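Local coordinates for protein 2-dehydropantoate 2-reductase (PDB 3WFI) that acts as an NAD(H)-dependent D-mandelate dehydrogenase of the ketopantoate reductase family, probably interconverting D-mandelate and benzoylformate, at residues 203-207 against 254-259; 265-271 against 305-311. One frame throughout, in Å; residues are numbered along the deposited sequence.

Overall arrangement
Both contacts lie in the helical C-terminal half of the chain, on the same side of its centre. Their own centres are about 19 Å apart and their nearest atoms about 6 Å, so they do not touch. In sequence, interaction 1 closes before interaction 2 opens, and helix 260-267 joins them: P259 of interaction 1 is its N-cap, and residues 265-271 of interaction 2 hold its C-terminal part and the loop beyond. The partners are the start of helix 205-209 in the first case and the end of helix 293-308 in the second. Across the dimer, V203 of interaction 1 packs on S308 of the second subunit, which places parts of both contacts at the subunit interface.

Interaction 1: 203-207 against 254-259; sequences VNMAE and IGLHYP
With chi1 of N204 at 62°, its CG is tucked between the backbone N and the carbonyl carbon, and the carboxamide folds back towards the helix start. The backbone itself places N204 CB over the face of the Y258 ring, 3.7 Å from the ring centroid and only 5° off the ring normal, a clear CH-pi contact. In M205 the bend falls at chi3 (-76°), which curls CE back to within 3.2 Å of H257 O and 3.7 Å of I254 CG1. N204 and E207 form a capping box: E207 N donates to N204 OD1 at 2.7 Å, nearly along the C=O axis, and N204 N donates to E207 OE1 at 3.1 Å, on the anti side of the carboxylate. The loop supplies backbone acceptors of its own. A206 N gives a short bond of 2.7 Å to G255 O, whereas M205 N reaches H257 O in a weak bond of 3.3 Å. The type I turn from I254 to H257 sets G255 close against A206, whose CB also meets L256 CD1. Helix 194-201 backs M205 and P259. Three amides at the start of helix 205-209 are thus matched to oxygens, two from the loop and one from N204; these carbonyls would probably complement the partial positive charge of the helix N-terminus, while V203 O is buried with no partner.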
# COMPACT_ATOMS: atom_id res chain seq x y z
N VAL B 203 10.94 8.04 2.94
CA VAL B 203 10.98 9.49 2.88
C VAL B 203 10.81 10.04 4.27
O VAL B 203 10.21 9.39 5.13
CB VAL B 203 9.86 10.05 1.95
CG1 VAL B 203 10.15 9.75 0.49
CG2 VAL B 203 8.48 9.51 2.33
N ASN B 204 11.31 11.25 4.52
CA ASN B 204 10.95 11.97 5.73
C ASN B 204 9.57 12.60 5.51
O ASN B 204 9.00 12.50 4.43
CB ASN B 204 12.02 13.00 6.14
CG ASN B 204 12.26 14.09 5.11
OD1 ASN B 204 11.39 14.41 4.31
ND2 ASN B 204 13.45 14.65 5.12
N MET B 205 9.05 13.28 6.52
CA MET B 205 7.70 13.80 6.43
C MET B 205 7.58 14.94 5.42
O MET B 205 6.59 15.02 4.70
CB MET B 205 7.19 14.19 7.82
CG MET B 205 6.82 12.94 8.61
SD MET B 205 6.38 13.19 10.32
CE MET B 205 7.99 13.47 11.06
N ALA B 206 8.60 15.80 5.36
CA ALA B 206 8.63 16.84 4.34
C ALA B 206 8.63 16.27 2.92
O ALA B 206 7.93 16.79 2.05
CB ALA B 206 9.84 17.75 4.54
N GLU B 207 9.41 15.23 2.67
CA GLU B 207 9.44 14.63 1.34
C GLU B 207 8.10 13.94 1.00
O GLU B 207 7.63 13.97 -0.14
CB GLU B 207 10.61 13.66 1.18
CG GLU B 207 12.01 14.30 1.24
CD GLU B 207 13.15 13.29 1.44
OE1 GLU B 207 12.95 12.22 2.07
OE2 GLU B 207 14.28 13.59 0.97
N ILE B 254 8.94 20.11 11.86
CA ILE B 254 9.16 18.68 12.07
C ILE B 254 9.38 17.88 10.76
O ILE B 254 9.74 16.70 10.80
CB ILE B 254 7.94 18.12 12.87
CG1 ILE B 254 7.97 16.61 13.07
CG2 ILE B 254 6.62 18.50 12.19
CD1 ILE B 254 7.07 16.15 14.21
N GLY B 255 9.19 18.53 9.61
CA GLY B 255 9.21 17.84 8.32
C GLY B 255 10.48 17.07 7.99
O GLY B 255 10.42 16.01 7.35
N LEU B 256 11.63 17.59 8.41
CA LEU B 256 12.90 16.93 8.11
C LEU B 256 13.10 15.66 8.95
O LEU B 256 13.98 14.88 8.66
CB LEU B 256 14.11 17.87 8.26
CG LEU B 256 14.54 18.79 7.11
CD1 LEU B 256 13.43 19.00 6.09
CD2 LEU B 256 15.09 20.13 7.59
N HIS B 257 12.28 15.49 9.98
CA HIS B 257 12.33 14.31 10.85
C HIS B 257 11.70 13.07 10.15
O HIS B 257 10.72 13.17 9.40
CB HIS B 257 11.67 14.73 12.19
CG HIS B 257 11.60 13.68 13.26
ND1 HIS B 257 10.41 13.26 13.83
CD2 HIS B 257 12.58 13.03 13.93
CE1 HIS B 257 10.66 12.37 14.77
NE2 HIS B 257 11.97 12.21 14.85
N TYR B 258 12.37 11.93 10.30
CA TYR B 258 11.82 10.63 9.94
C TYR B 258 11.02 10.13 11.14
O TYR B 258 11.53 10.15 12.26
CB TYR B 258 12.92 9.63 9.58
CG TYR B 258 13.62 9.93 8.27
CD1 TYR B 258 13.20 9.33 7.08
CD2 TYR B 258 14.69 10.82 8.22
CE1 TYR B 258 13.84 9.59 5.88
CE2 TYR B 258 15.33 11.10 7.02
CZ TYR B 258 14.90 10.47 5.86
OH TYR B 258 15.53 10.74 4.66
N PRO B 259 9.77 9.69 10.92
CA PRO B 259 8.92 9.35 12.07
C PRO B 259 9.37 8.10 12.81
O PRO B 259 10.13 7.30 12.26
CB PRO B 259 7.53 9.16 11.43
CG PRO B 259 7.80 8.81 10.01
CD PRO B 259 9.07 9.53 9.63

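Interaction 2: 265-271 against 305-311; sequences LIKNHRL and KEDSLNV
This is an apolar contact without cross-segment hydrogen bonds, made where the C-terminal part of helix 260-267 and its following loop meet the C-terminal end of helix 293-308. It buries 452 Å² in total. L265 and V311, both buried, lie at its middle. CG of L265 lies anti to the backbone N (chi1 -176°), which sends both methyl branches at the opposing helix: CD1 comes 3.7 Å from E306 CG, the two side chains crossing at about a right angle, and is 3.9 Å from L309 CD1. The other branch, CD2, rests against K305 CG at 3.9 Å. I266 adds its CD1 beside L309 CD1.

V311 is wedged into the loop by its two methyls. CG2 meets the backbone at H269, 3.5 Å from H269 O, and CG1 packs 3.4 Å from L271 N. L271 slides past V311 in the opposite direction, its CD2 being 3.8 Å from V311 CG1; its side chain also crosses that of E306 at about a right angle, CD2 lying against OE1. The E306 carboxylate does its bonding to neighbours of the segments: OE1 with H303 ND1 and OE2 with T272 OG1. The CB of R270 points away from residues 305-311, and its NH2 makes a salt bridge with D264 OD1; R270 is an NAD(+)-binding residue, so the packed loop also carries part of the coenzyme site. K305 NZ hydrogen-bonds to L201 O of the second subunit.

Evidence for how helix 293-308 finishes is the bond from V311 N to E306 O, 2.9 Å, together with that from N310 N to D307 O, N310 having positive phi as the C-prime residue. This is a Schellman motif, closing a helix of the helical C-terminal region and turning V311 back onto the end of helix 260-267.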
# COMPACT_ATOMS: atom_id res chain seq x y z
N LEU B 265 12.00 0.52 12.07
CA LEU B 265 12.20 -0.48 11.03
C LEU B 265 13.46 -0.25 10.20
O LEU B 265 14.33 -1.11 10.14
CB LEU B 265 10.99 -0.56 10.11
CG LEU B 265 11.03 -1.65 9.02
CD1 LEU B 265 11.42 -2.99 9.60
CD2 LEU B 265 9.68 -1.75 8.32
N ILE B 266 13.53 0.91 9.56
CA ILE B 266 14.57 1.17 8.56
C ILE B 266 15.94 1.34 9.23
O ILE B 266 16.94 0.81 8.74
CB ILE B 266 14.25 2.41 7.72
CG1 ILE B 266 12.87 2.29 7.06
CG2 ILE B 266 15.34 2.66 6.68
CD1 ILE B 266 12.67 1.06 6.21
N LYS B 267 15.96 2.04 10.37
CA LYS B 267 17.21 2.29 11.10
C LYS B 267 17.57 1.20 12.10
O LYS B 267 18.70 0.71 12.11
CB LYS B 267 17.13 3.61 11.87
CG LYS B 267 17.10 4.86 11.02
CD LYS B 267 17.50 6.07 11.88
CE LYS B 267 18.74 5.85 12.77
NZ LYS B 267 19.17 7.08 13.49
N ASN B 268 16.64 0.86 12.99
CA ASN B 268 16.92 -0.06 14.10
C ASN B 268 16.65 -1.53 13.77
O ASN B 268 16.93 -2.41 14.60
CB ASN B 268 16.13 0.35 15.34
CG ASN B 268 16.48 1.74 15.83
OD1 ASN B 268 17.28 2.44 15.24
ND2 ASN B 268 15.87 2.15 16.93
N HIS B 269 16.09 -1.79 12.59
CA HIS B 269 15.71 -3.15 12.17
C HIS B 269 14.92 -3.86 13.25
O HIS B 269 15.21 -4.99 13.64
CB HIS B 269 16.91 -3.97 11.68
CG HIS B 269 17.43 -3.55 10.34
ND1 HIS B 269 18.74 -3.69 9.97
CD2 HIS B 269 16.80 -2.99 9.28
CE1 HIS B 269 18.91 -3.24 8.73
NE2 HIS B 269 17.74 -2.81 8.29
N ARG B 270 13.91 -3.16 13.76
CA ARG B 270 12.99 -3.71 14.75
C ARG B 270 11.58 -3.74 14.21
O ARG B 270 11.22 -2.92 13.37
CB ARG B 270 13.00 -2.84 16.00
CG ARG B 270 14.23 -2.98 16.88
CD ARG B 270 13.92 -2.36 18.24
NE ARG B 270 13.61 -0.94 18.07
CZ ARG B 270 13.15 -0.15 19.04
NH1 ARG B 270 12.93 -0.62 20.26
NH2 ARG B 270 12.90 1.13 18.77
N LEU B 271 10.78 -4.66 14.72
CA LEU B 271 9.36 -4.72 14.39
C LEU B 271 8.67 -3.42 14.75
O LEU B 271 9.00 -2.77 15.75
CB LEU B 271 8.68 -5.90 15.10
CG LEU B 271 9.06 -7.28 14.58
CD1 LEU B 271 8.58 -8.37 15.53
CD2 LEU B 271 8.48 -7.52 13.19
N LYS B 305 7.46 -5.22 4.35
CA LYS B 305 8.74 -4.51 4.37
C LYS B 305 9.62 -5.03 5.52
O LYS B 305 10.81 -5.27 5.33
CB LYS B 305 8.54 -3.00 4.51
CG LYS B 305 9.82 -2.16 4.40
CD LYS B 305 10.43 -2.19 3.00
CE LYS B 305 11.63 -1.27 2.91
NZ LYS B 305 12.17 -1.21 1.53
N GLU B 306 9.00 -5.22 6.69
CA GLU B 306 9.65 -5.91 7.82
C GLU B 306 10.23 -7.24 7.35
O GLU B 306 11.41 -7.52 7.55
CB GLU B 306 8.65 -6.15 8.97
CG GLU B 306 8.22 -4.91 9.74
CD GLU B 306 7.03 -5.17 10.65
OE1 GLU B 306 6.37 -6.22 10.48
OE2 GLU B 306 6.78 -4.35 11.55
N ASP B 307 9.40 -8.05 6.72
CA ASP B 307 9.81 -9.36 6.26
C ASP B 307 10.98 -9.27 5.28
O ASP B 307 11.93 -10.02 5.39
CB ASP B 307 8.64 -10.11 5.62
CG ASP B 307 7.52 -10.43 6.62
OD1 ASP B 307 7.78 -10.45 7.84
OD2 ASP B 307 6.39 -10.71 6.18
N SER B 308 10.91 -8.32 4.35
CA SER B 308 11.95 -8.17 3.34
C SER B 308 13.30 -7.77 3.93
O SER B 308 14.34 -8.03 3.32
CB SER B 308 11.52 -7.15 2.27
OG SER B 308 11.68 -5.82 2.70
N LEU B 309 13.28 -7.13 5.10
CA LEU B 309 14.49 -6.78 5.84
C LEU B 309 14.89 -7.85 6.87
O LEU B 309 15.80 -7.62 7.65
CB LEU B 309 14.30 -5.43 6.53
CG LEU B 309 14.08 -4.24 5.60
CD1 LEU B 309 13.62 -3.03 6.39
CD2 LEU B 309 15.34 -3.93 4.82
N ASN B 310 14.21 -9.00 6.85
CA ASN B 310 14.42 -10.07 7.82
C ASN B 310 14.23 -9.56 9.25
O ASN B 310 15.02 -9.84 10.15
CB ASN B 310 15.79 -10.77 7.64
CG ASN B 310 15.75 -12.26 7.98
OD1 ASN B 310 16.49 -12.73 8.85
ND2 ASN B 310 14.89 -13.03 7.29
N VAL B 311 13.16 -8.80 9.43
CA VAL B 311 12.75 -8.37 10.74
C VAL B 311 11.42 -9.08 11.01
O VAL B 311 10.39 -8.66 10.49
CB VAL B 311 12.59 -6.83 10.78
CG1 VAL B 311 11.97 -6.38 12.09
CG2 VAL B 311 13.95 -6.17 10.57